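Local coordinates for protein glycoside Hydrolase (Bacteroides plebeius, PDB 5T3B) that probably hydrolyses glycosidic bonds in polysaccharides, as a family 50 glycoside hydrolase of a human gut bacterium, at residues F95-V103 with I113-Y121; L232-N242 with A321-L330. All coordinates share one frame; numbering follows the deposited sequence. Where two conformers were deposited one is given.

Contact 1. Residues F95-V103 with I113-Y121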
loop_
_atom_site.group_PDB
_atom_site.type_symbol
_atom_site.label_atom_id
_atom_site.label_comp_id
_atom_site.label_asym_id
_atom_site.label_seq_id
_atom_site.Cartn_x
_atom_site.Cartn_y
_atom_site.Cartn_z
ATOM N N PHE A 95 -12.224 -12.372 16.525
ATOM C CA PHE A 95 -13.503 -12.015 15.971
ATOM C C PHE A 95 -14.135 -13.224 15.321
ATOM O O PHE A 95 -13.552 -14.334 15.259
ATOM C CB PHE A 95 -13.317 -10.884 14.948
ATOM C CG PHE A 95 -12.698 -9.679 15.523
ATOM C CD1 PHE A 95 -13.504 -8.689 16.083
ATOM C CD2 PHE A 95 -11.334 -9.576 15.629
ATOM C CE1 PHE A 95 -12.957 -7.585 16.673
ATOM C CE2 PHE A 95 -10.758 -8.456 16.222
ATOM C CZ PHE A 95 -11.552 -7.455 16.749
ATOM N N LYS A 96 -15.323 -13.043 14.757
ATOM C CA LYS A 96 -15.957 -14.132 14.020
ATOM C C LYS A 96 -15.124 -14.595 12.835
ATOM O O LYS A 96 -14.638 -13.808 12.075
ATOM C CB LYS A 96 -17.325 -13.712 13.516
ATOM C CG LYS A 96 -18.108 -14.834 12.848
ATOM C CD LYS A 96 -19.446 -14.363 12.323
ATOM C CE LYS A 96 -20.099 -15.482 11.494
ATOM N NZ LYS A 96 -21.249 -15.028 10.619
ATOM N N ALA A 97 -15.029 -15.900 12.687
ATOM C CA ALA A 97 -14.356 -16.524 11.529
ATOM C C ALA A 97 -15.325 -16.738 10.437
ATOM O O ALA A 97 -16.410 -17.289 10.667
ATOM C CB ALA A 97 -13.778 -17.878 11.932
ATOM N N THR A 98 -14.941 -16.398 9.206
ATOM C CA THR A 98 -15.724 -16.727 8.017
ATOM C C THR A 98 -15.022 -17.626 7.032
ATOM O O THR A 98 -15.600 -18.030 5.991
ATOM C CB THR A 98 -16.129 -15.452 7.257
ATOM O OG1 THR A 98 -14.903 -14.859 6.785
ATOM C CG2 THR A 98 -16.919 -14.484 8.106
ATOM N N GLY A 99 -13.772 -17.975 7.350
ATOM C CA GLY A 99 -12.965 -18.765 6.450
ATOM C C GLY A 99 -12.222 -17.959 5.387
ATOM O O GLY A 99 -11.555 -18.516 4.513
ATOM N N ARG A 100 -12.374 -16.620 5.452
ATOM C CA ARG A 100 -11.763 -15.734 4.481
ATOM C C ARG A 100 -11.269 -14.489 5.206
ATOM O O ARG A 100 -11.859 -14.053 6.206
ATOM C CB ARG A 100 -12.814 -15.306 3.436
ATOM C CG ARG A 100 -13.343 -16.454 2.622
ATOM C CD ARG A 100 -12.353 -17.129 1.707
ATOM N NE ARG A 100 -11.796 -16.227 0.711
ATOM C CZ ARG A 100 -12.435 -15.860 -0.389
ATOM N NH1 ARG A 100 -13.591 -16.412 -0.724
ATOM N NH2 ARG A 100 -11.918 -14.944 -1.152
ATOM N N PHE A 101 -10.226 -13.882 4.659
ATOM C CA PHE A 101 -9.823 -12.549 5.104
ATOM C C PHE A 101 -11.004 -11.599 4.980
ATOM O O PHE A 101 -11.680 -11.574 3.961
ATOM C CB PHE A 101 -8.594 -12.047 4.315
ATOM C CG PHE A 101 -7.296 -12.623 4.795
ATOM C CD1 PHE A 101 -6.709 -12.158 5.957
ATOM C CD2 PHE A 101 -6.692 -13.636 4.111
ATOM C CE1 PHE A 101 -5.503 -12.692 6.429
ATOM C CE2 PHE A 101 -5.486 -14.170 4.571
ATOM C CZ PHE A 101 -4.900 -13.704 5.727
ATOM N N ARG A 102 -11.142 -10.753 5.968
ATOM C CA ARG A 102 -12.239 -9.761 5.961
ATOM C C ARG A 102 -11.839 -8.567 6.827
ATOM O O ARG A 102 -10.769 -8.583 7.415
ATOM C CB ARG A 102 -13.540 -10.414 6.451
ATOM C CG ARG A 102 -13.513 -10.778 7.899
ATOM C CD ARG A 102 -14.739 -11.605 8.304
ATOM N NE ARG A 102 -14.847 -11.803 9.706
ATOM C CZ ARG A 102 -15.239 -10.888 10.555
ATOM N NH1 ARG A 102 -15.676 -9.687 10.136
ATOM N NH2 ARG A 102 -15.190 -11.136 11.839
ATOM N N VAL A 103 -12.695 -7.543 6.894
ATOM C CA VAL A 103 -12.418 -6.339 7.619
ATOM C C VAL A 103 -13.353 -6.229 8.800
ATOM O O VAL A 103 -14.574 -6.361 8.628
ATOM C CB VAL A 103 -12.505 -5.105 6.718
ATOM C CG1 VAL A 103 -12.166 -3.852 7.456
ATOM C CG2 VAL A 103 -11.639 -5.279 5.487
ATOM N N ILE A 113 -7.811 -5.953 9.676
ATOM C CA ILE A 113 -8.013 -7.147 8.858
ATOM C C ILE A 113 -8.096 -8.354 9.806
ATOM O O ILE A 113 -7.313 -8.454 10.733
ATOM C CB ILE A 113 -6.862 -7.333 7.861
ATOM C CG1 ILE A 113 -6.841 -6.176 6.900
ATOM C CG2 ILE A 113 -6.912 -8.716 7.185
ATOM C CD1 ILE A 113 -7.961 -6.110 6.036
ATOM N N VAL A 114 -9.063 -9.244 9.513
ATOM C CA VAL A 114 -9.260 -10.477 10.301
ATOM C C VAL A 114 -8.986 -11.624 9.339
ATOM O O VAL A 114 -9.439 -11.620 8.183
ATOM C CB VAL A 114 -10.716 -10.488 10.857
ATOM C CG1 VAL A 114 -11.197 -11.826 11.336
ATOM C CG2 VAL A 114 -10.746 -9.359 11.938
ATOM N N ASP A 115 -8.244 -12.617 9.845
ATOM C CA ASP A 115 -7.876 -13.771 9.070
ATOM C C ASP A 115 -8.994 -14.792 8.953
ATOM O O ASP A 115 -10.065 -14.608 9.556
ATOM C CB ASP A 115 -6.533 -14.334 9.579
ATOM C CG ASP A 115 -6.631 -15.149 10.840
ATOM O OD1 ASP A 115 -7.692 -15.632 11.247
ATOM O OD2 ASP A 115 -5.515 -15.332 11.445
ATOM N N PRO A 116 -8.804 -15.824 8.158
ATOM C CA PRO A 116 -9.900 -16.804 7.977
ATOM C C PRO A 116 -10.461 -17.431 9.269
ATOM O O PRO A 116 -11.592 -17.880 9.242
ATOM C CB PRO A 116 -9.254 -17.859 7.122
ATOM C CG PRO A 116 -8.314 -17.056 6.203
ATOM C CD PRO A 116 -7.730 -16.057 7.177
ATOM N N GLU A 117 -9.642 -17.470 10.309
ATOM C CA GLU A 117 -10.035 -18.038 11.618
ATOM C C GLU A 117 -10.519 -16.984 12.607
ATOM O O GLU A 117 -10.836 -17.311 13.721
ATOM C CB GLU A 117 -8.864 -18.817 12.184
ATOM C CG GLU A 117 -8.504 -20.002 11.341
ATOM C CD GLU A 117 -7.287 -20.773 11.846
ATOM O OE1 GLU A 117 -7.210 -21.039 13.095
ATOM O OE2 GLU A 117 -6.464 -21.199 10.996
ATOM N N GLY A 118 -10.602 -15.731 12.168
ATOM C CA GLY A 118 -11.089 -14.693 13.011
ATOM C C GLY A 118 -10.060 -13.900 13.809
ATOM O O GLY A 118 -10.411 -12.965 14.541
ATOM N N TYR A 119 -8.762 -14.215 13.636
ATOM C CA TYR A 119 -7.759 -13.531 14.393
ATOM C C TYR A 119 -7.305 -12.247 13.685
ATOM O O TYR A 119 -7.284 -12.203 12.448
ATOM C CB TYR A 119 -6.571 -14.436 14.666
ATOM C CG TYR A 119 -6.897 -15.584 15.551
ATOM C CD1 TYR A 119 -6.711 -15.503 16.929
ATOM C CD2 TYR A 119 -7.405 -16.756 15.019
ATOM C CE1 TYR A 119 -7.063 -16.567 17.744
ATOM C CE2 TYR A 119 -7.768 -17.793 15.829
ATOM C CZ TYR A 119 -7.599 -17.704 17.164
ATOM O OH TYR A 119 -7.935 -18.784 17.963
ATOM N N PRO A 120 -6.982 -11.236 14.478
ATOM C CA PRO A 120 -6.594 -9.944 13.877
ATOM C C PRO A 120 -5.181 -10.051 13.235
ATOM O O PRO A 120 -4.218 -10.380 13.935
ATOM C CB PRO A 120 -6.579 -8.972 15.068
ATOM C CG PRO A 120 -6.321 -9.852 16.238
ATOM C CD PRO A 120 -6.982 -11.156 15.947
ATOM N N TYR A 121 -5.111 -9.719 11.956
ATOM C CA TYR A 121 -3.879 -9.728 11.213
ATOM C C TYR A 121 -3.498 -8.303 10.908
ATOM O O TYR A 121 -4.122 -7.679 10.033
ATOM C CB TYR A 121 -4.000 -10.519 9.895
ATOM C CG TYR A 121 -2.786 -10.407 9.012
ATOM C CD1 TYR A 121 -1.506 -10.635 9.540
ATOM C CD2 TYR A 121 -2.897 -9.980 7.698
ATOM C CE1 TYR A 121 -0.377 -10.435 8.799
ATOM C CE2 TYR A 121 -1.744 -9.788 6.925
ATOM C CZ TYR A 121 -0.502 -10.020 7.477
ATOM O OH TYR A 121 0.657 -9.773 6.758
HETATM O O HOH W 1 -12.828 -14.482 8.855
#
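P116 sets its CD over the middle of the F101 ring, 3.8 Å from the ring centroid and 7° off its normal, a CH-pi contact at the open end of the beta hairpin formed by strands 102-105 and 111-114. F101 carries its CG anti to the carbonyl carbon (chi1 -79°), which swings the ring across to the partner segment, where CD1 meets CG2 of I113 and CE1 meets CB of D115. In the hairpin itself, R102 and V114 form an antiparallel hydrogen-bonded pair, and the bond from V114 N to R102 O is 2.8 Å long and nearly straight (174°). The side chains of these two lie alongside each other on one sheet face; V114 CB lies over a face of the R102 guanidinium, and its CG1 makes the nearest approach, to NE. V114 CG2 touches F95 CD2 at 3.7 Å, the two side chains crossing at about a right angle. V103 and I113, a non-hydrogen-bonded pair, pack on the other sheet face.

R102 grips K96 O side-on through two nitrogens, the shorter bond being 2.7 Å from NH2 to K96 O, and its NH1 has a salt bridge to E104, so all three guanidinium nitrogens have a partner. F95 N donates to G118 O over 2.8 Å. G118 closes the type I turn D115-G118, and a CB on it would run into F95 O. Farther out, D115 OD1 accepts from E117 N, an Asx turn, and from Y119 N on the opposite face of the carboxylate, while D115 OD2 bonds to S88 and N84. The 98-100 bend is fastened to this turn by G99 N, 2.9 Å from P116 O, and by a water that accepts from T98 N and donates to R100 O and to D115 O, the last at 2.9 Å.

Contact 2. Residues L232-N242 with A321-L330. With EDO (1,2-ethanediol), chain M.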
loop_
_atom_site.group_PDB
_atom_site.type_symbol
_atom_site.label_atom_id
_atom_site.label_comp_id
_atom_site.label_asym_id
_atom_site.label_seq_id
_atom_site.Cartn_x
_atom_site.Cartn_y
_atom_site.Cartn_z
ATOM N N LEU A 232 -13.653 -9.921 -13.603
ATOM C CA LEU A 232 -13.628 -10.634 -12.332
ATOM C C LEU A 232 -13.926 -12.110 -12.429
ATOM O O LEU A 232 -13.419 -12.872 -11.653
ATOM C CB LEU A 232 -14.574 -10.033 -11.294
ATOM C CG LEU A 232 -13.932 -9.021 -10.316
ATOM C CD1 LEU A 232 -13.023 -9.723 -9.325
ATOM C CD2 LEU A 232 -13.225 -7.872 -11.001
ATOM N N ASN A 233 -14.757 -12.450 -13.417
ATOM C CA ASN A 233 -15.109 -13.853 -13.664
ATOM C C ASN A 233 -14.214 -14.592 -14.655
ATOM O O ASN A 233 -14.442 -15.759 -14.940
ATOM C CB ASN A 233 -16.604 -13.951 -14.016
ATOM C CG ASN A 233 -17.464 -14.126 -12.808
ATOM O OD1 ASN A 233 -17.002 -14.192 -11.670
ATOM N ND2 ASN A 233 -18.769 -14.189 -13.043
ATOM N N SER A 234 -13.163 -13.910 -15.122
ATOM C CA SER A 234 -12.297 -14.463 -16.111
ATOM C C SER A 234 -11.159 -15.244 -15.500
ATOM O O SER A 234 -10.918 -15.226 -14.284
ATOM C CB SER A 234 -11.760 -13.331 -16.985
ATOM O OG SER A 234 -10.701 -12.654 -16.360
ATOM N N ASP A 235 -10.337 -15.802 -16.388
ATOM C CA ASP A 235 -9.154 -16.556 -15.990
ATOM C C ASP A 235 -8.117 -15.680 -15.290
ATOM O O ASP A 235 -7.244 -16.188 -14.559
ATOM C CB ASP A 235 -8.502 -17.277 -17.211
ATOM C CG ASP A 235 -9.303 -18.465 -17.739
ATOM O OD1 ASP A 235 -10.191 -19.020 -17.018
ATOM O OD2 ASP A 235 -8.990 -18.902 -18.906
ATOM N N ALA A 236 -8.224 -14.369 -15.436
ATOM C CA ALA A 236 -7.262 -13.472 -14.719
ATOM C C ALA A 236 -7.367 -13.600 -13.194
ATOM O O ALA A 236 -6.367 -13.390 -12.477
ATOM C CB ALA A 236 -7.541 -12.054 -15.148
ATOM N N PHE A 237 -8.545 -13.983 -12.726
ATOM C CA PHE A 237 -8.802 -14.208 -11.354
ATOM C C PHE A 237 -8.883 -15.703 -10.932
ATOM O O PHE A 237 -9.163 -16.008 -9.805
ATOM C CB PHE A 237 -10.027 -13.442 -10.831
ATOM C CG PHE A 237 -9.788 -11.973 -10.656
ATOM C CD1 PHE A 237 -9.483 -11.484 -9.414
ATOM C CD2 PHE A 237 -9.804 -11.092 -11.694
ATOM C CE1 PHE A 237 -9.186 -10.158 -9.214
ATOM C CE2 PHE A 237 -9.525 -9.757 -11.508
ATOM C CZ PHE A 237 -9.207 -9.286 -10.275
ATOM N N GLY A 238 -8.589 -16.590 -11.869
ATOM C CA GLY A 238 -8.791 -18.015 -11.638
ATOM C C GLY A 238 -8.053 -18.587 -10.460
ATOM O O GLY A 238 -8.625 -19.312 -9.676
ATOM N N MET A 239 -6.805 -18.169 -10.287
ATOM C CA MET A 239 -6.051 -18.723 -9.146
ATOM C C MET A 239 -6.306 -18.015 -7.811
ATOM O O MET A 239 -5.882 -18.467 -6.756
ATOM C CB MET A 239 -4.562 -18.755 -9.439
ATOM C CG MET A 239 -3.903 -17.424 -9.481
ATOM S SD MET A 239 -2.049 -17.554 -9.640
ATOM C CE MET A 239 -1.883 -18.456 -11.040
ATOM N N PHE A 240 -7.028 -16.901 -7.876
ATOM C CA PHE A 240 -7.232 -16.066 -6.721
ATOM C C PHE A 240 -8.604 -16.210 -6.083
ATOM O O PHE A 240 -8.769 -16.063 -4.863
ATOM C CB PHE A 240 -6.968 -14.612 -7.023
ATOM C CG PHE A 240 -5.602 -14.350 -7.597
ATOM C CD1 PHE A 240 -4.443 -14.671 -6.865
ATOM C CD2 PHE A 240 -5.413 -13.867 -8.868
ATOM C CE1 PHE A 240 -3.170 -14.453 -7.398
ATOM C CE2 PHE A 240 -4.140 -13.626 -9.379
ATOM C CZ PHE A 240 -3.029 -13.930 -8.637
ATOM N N ARG A 241 -9.609 -16.480 -6.901
ATOM C CA ARG A 241 -10.955 -16.525 -6.357
ATOM C C ARG A 241 -11.103 -17.737 -5.422
ATOM O O ARG A 241 -10.575 -18.813 -5.702
ATOM C CB ARG A 241 -11.985 -16.571 -7.488
ATOM C CG ARG A 241 -11.962 -17.816 -8.325
ATOM C CD ARG A 241 -13.219 -17.734 -9.190
ATOM N NE ARG A 241 -13.233 -16.652 -10.161
ATOM C CZ ARG A 241 -12.702 -16.764 -11.354
ATOM N NH1 ARG A 241 -12.207 -17.959 -11.775
ATOM N NH2 ARG A 241 -12.667 -15.689 -12.140
ATOM N N ASN A 242 -11.852 -17.537 -4.343
ATOM C CA ASN A 242 -12.133 -18.601 -3.378
ATOM C C ASN A 242 -10.901 -19.250 -2.784
ATOM O O ASN A 242 -10.885 -20.402 -2.407
ATOM C CB ASN A 242 -13.050 -19.653 -3.995
ATOM C CG ASN A 242 -14.357 -19.047 -4.451
ATOM O OD1 ASN A 242 -14.748 -19.106 -5.654
ATOM N ND2 ASN A 242 -14.987 -18.423 -3.557
ATOM N N ALA A 321 -18.505 -5.547 -9.469
ATOM C CA ALA A 321 -18.017 -6.725 -10.157
ATOM C C ALA A 321 -17.651 -7.854 -9.197
ATOM O O ALA A 321 -17.962 -8.999 -9.466
ATOM C CB ALA A 321 -16.826 -6.408 -11.018
ATOM N N VAL A 322 -16.982 -7.530 -8.094
ATOM C CA VAL A 322 -16.702 -8.542 -7.084
ATOM C C VAL A 322 -18.011 -9.122 -6.532
ATOM O O VAL A 322 -18.152 -10.326 -6.423
ATOM C CB VAL A 322 -15.807 -7.988 -5.960
ATOM C CG1 VAL A 322 -15.640 -9.017 -4.850
ATOM C CG2 VAL A 322 -14.452 -7.567 -6.489
ATOM N N LYS A 323 -18.963 -8.260 -6.212
ATOM C CA LYS A 323 -20.193 -8.734 -5.575
ATOM C C LYS A 323 -20.950 -9.647 -6.511
ATOM O O LYS A 323 -21.536 -10.639 -6.053
ATOM C CB LYS A 323 -21.046 -7.558 -5.161
ATOM C CG LYS A 323 -22.484 -7.941 -4.826
ATOM C CD LYS A 323 -23.228 -6.718 -4.361
ATOM C CE LYS A 323 -24.713 -6.994 -4.167
ATOM N NZ LYS A 323 -24.946 -8.403 -3.825
ATOM N N ALA A 324 -20.884 -9.359 -7.809
ATOM C CA ALA A 324 -21.581 -10.187 -8.808
ATOM C C ALA A 324 -20.855 -11.436 -9.265
ATOM O O ALA A 324 -21.386 -12.245 -10.054
ATOM C CB ALA A 324 -21.919 -9.346 -10.050
ATOM N N SER A 325 -19.629 -11.607 -8.790
ATOM C CA SER A 325 -18.717 -12.618 -9.299
ATOM C C SER A 325 -18.926 -13.976 -8.671
ATOM O O SER A 325 -19.687 -14.112 -7.727
ATOM C CB SER A 325 -17.262 -12.187 -9.059
ATOM O OG SER A 325 -16.877 -12.332 -7.679
ATOM N N LYS A 326 -18.096 -14.919 -9.103
ATOM C CA LYS A 326 -17.983 -16.228 -8.509
ATOM C C LYS A 326 -17.351 -16.217 -7.108
ATOM O O LYS A 326 -17.337 -17.258 -6.449
ATOM C CB LYS A 326 -17.100 -17.080 -9.439
ATOM C CG LYS A 326 -17.693 -17.317 -10.819
ATOM C CD LYS A 326 -16.593 -17.735 -11.832
ATOM C CE LYS A 326 -17.113 -17.823 -13.250
ATOM N NZ LYS A 326 -15.949 -18.168 -14.094
ATOM N N ASP A 327 -16.866 -15.079 -6.645
ATOM C CA ASP A 327 -16.288 -14.993 -5.272
ATOM C C ASP A 327 -16.559 -13.596 -4.650
ATOM O O ASP A 327 -15.658 -12.731 -4.623
ATOM C CB ASP A 327 -14.816 -15.320 -5.220
ATOM C CG ASP A 327 -14.267 -15.213 -3.809
ATOM O OD1 ASP A 327 -15.092 -15.106 -2.831
ATOM O OD2 ASP A 327 -13.034 -15.162 -3.662
ATOM N N PRO A 328 -17.756 -13.368 -4.146
ATOM C CA PRO A 328 -18.039 -12.070 -3.556
ATOM C C PRO A 328 -17.293 -11.729 -2.274
ATOM O O PRO A 328 -17.362 -10.620 -1.800
ATOM C CB PRO A 328 -19.537 -12.109 -3.275
ATOM C CG PRO A 328 -20.042 -13.249 -4.030
ATOM C CD PRO A 328 -18.946 -14.239 -4.252
ATOM N N GLU A 329 -16.555 -12.698 -1.691
ATOM C CA GLU A 329 -15.829 -12.484 -0.477
ATOM C C GLU A 329 -14.361 -12.088 -0.704
ATOM O O GLU A 329 -13.670 -11.802 0.294
ATOM C CB GLU A 329 -15.862 -13.714 0.449
ATOM C CG GLU A 329 -17.227 -13.979 1.064
ATOM C CD GLU A 329 -17.218 -15.304 1.773
ATOM O OE1 GLU A 329 -16.908 -15.346 3.009
ATOM O OE2 GLU A 329 -17.435 -16.350 1.056
ATOM N N LEU A 330 -13.913 -11.980 -1.973
ATOM C CA LEU A 330 -12.549 -11.505 -2.264
ATOM C C LEU A 330 -12.483 -10.038 -1.867
ATOM O O LEU A 330 -13.314 -9.258 -2.342
ATOM C CB LEU A 330 -12.285 -11.693 -3.734
ATOM C CG LEU A 330 -10.895 -11.352 -4.222
ATOM C CD1 LEU A 330 -9.842 -12.220 -3.538
ATOM C CD2 LEU A 330 -10.838 -11.482 -5.735
HETATM C C1 EDO M . -15.595 -9.006 -0.448
HETATM O O1 EDO M . -15.417 -7.839 -1.271
HETATM C C2 EDO M . -16.727 -8.801 0.591
HETATM O O2 EDO M . -16.311 -7.546 1.182
HETATM O O HOH W 2 -20.933 -14.695 -11.168
HETATM O O HOH W 3 -17.755 -18.129 -3.473
#
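K326 runs across N233 and R241 with its chain extended beyond CG (chi2 160°). In the R241 conformer considered, one of two, K326 CB lies beside R241 CD and K326 CD sits over one face of the guanidinium; between them, K326 CG comes to 3.3 Å from N233 OD1. CE then passes N233 CG, and NZ ends on a lone pair of N233 O at 3.0 Å. The backbone takes part too: K326 N donates to N233 OD1 over 2.9 Å, so N233 is held by both its amide oxygen and its carbonyl. Beneath this polar layer, L232 CD1 packs on V322 CG2 and its CD2 on A321 CB. At the far end, N242 N meets D327 OD2 at 2.7 Å from above the carboxylate plane, in a nearly straight hydrogen bond (170°). With an alanine in place of D327, N242 N would probably lose its acceptor and the guanidinium of R100 its salt-bridge mate. The segment that delivers these groups follows helix 300-324 through an ST turn, in which S325 OG accepts from D327 N, and then an Asx turn, in which D327 OD1 accepts from E329 N.

In the fold
Both contacts are partly buried and lie at similar distances from the centre of the chain, about 20 Å for contact 1 and 21 Å for contact 2, between centres. Contact 1 is local, closing the open end of one hairpin with backbone bonds and packing of aromatic, proline and aliphatic groups. Contact 2 instead joins the ends of helices 224-232 and 300-324 and the loops that follow them, and relies more on side chains bonding to backbone, above a small aliphatic patch. They share no secondary-structure element, yet they meet directly: R100 of contact 1 forms a salt bridge from NH2 to D327 OD2 of contact 2 (2.8 Å) and packs on N242 and E329.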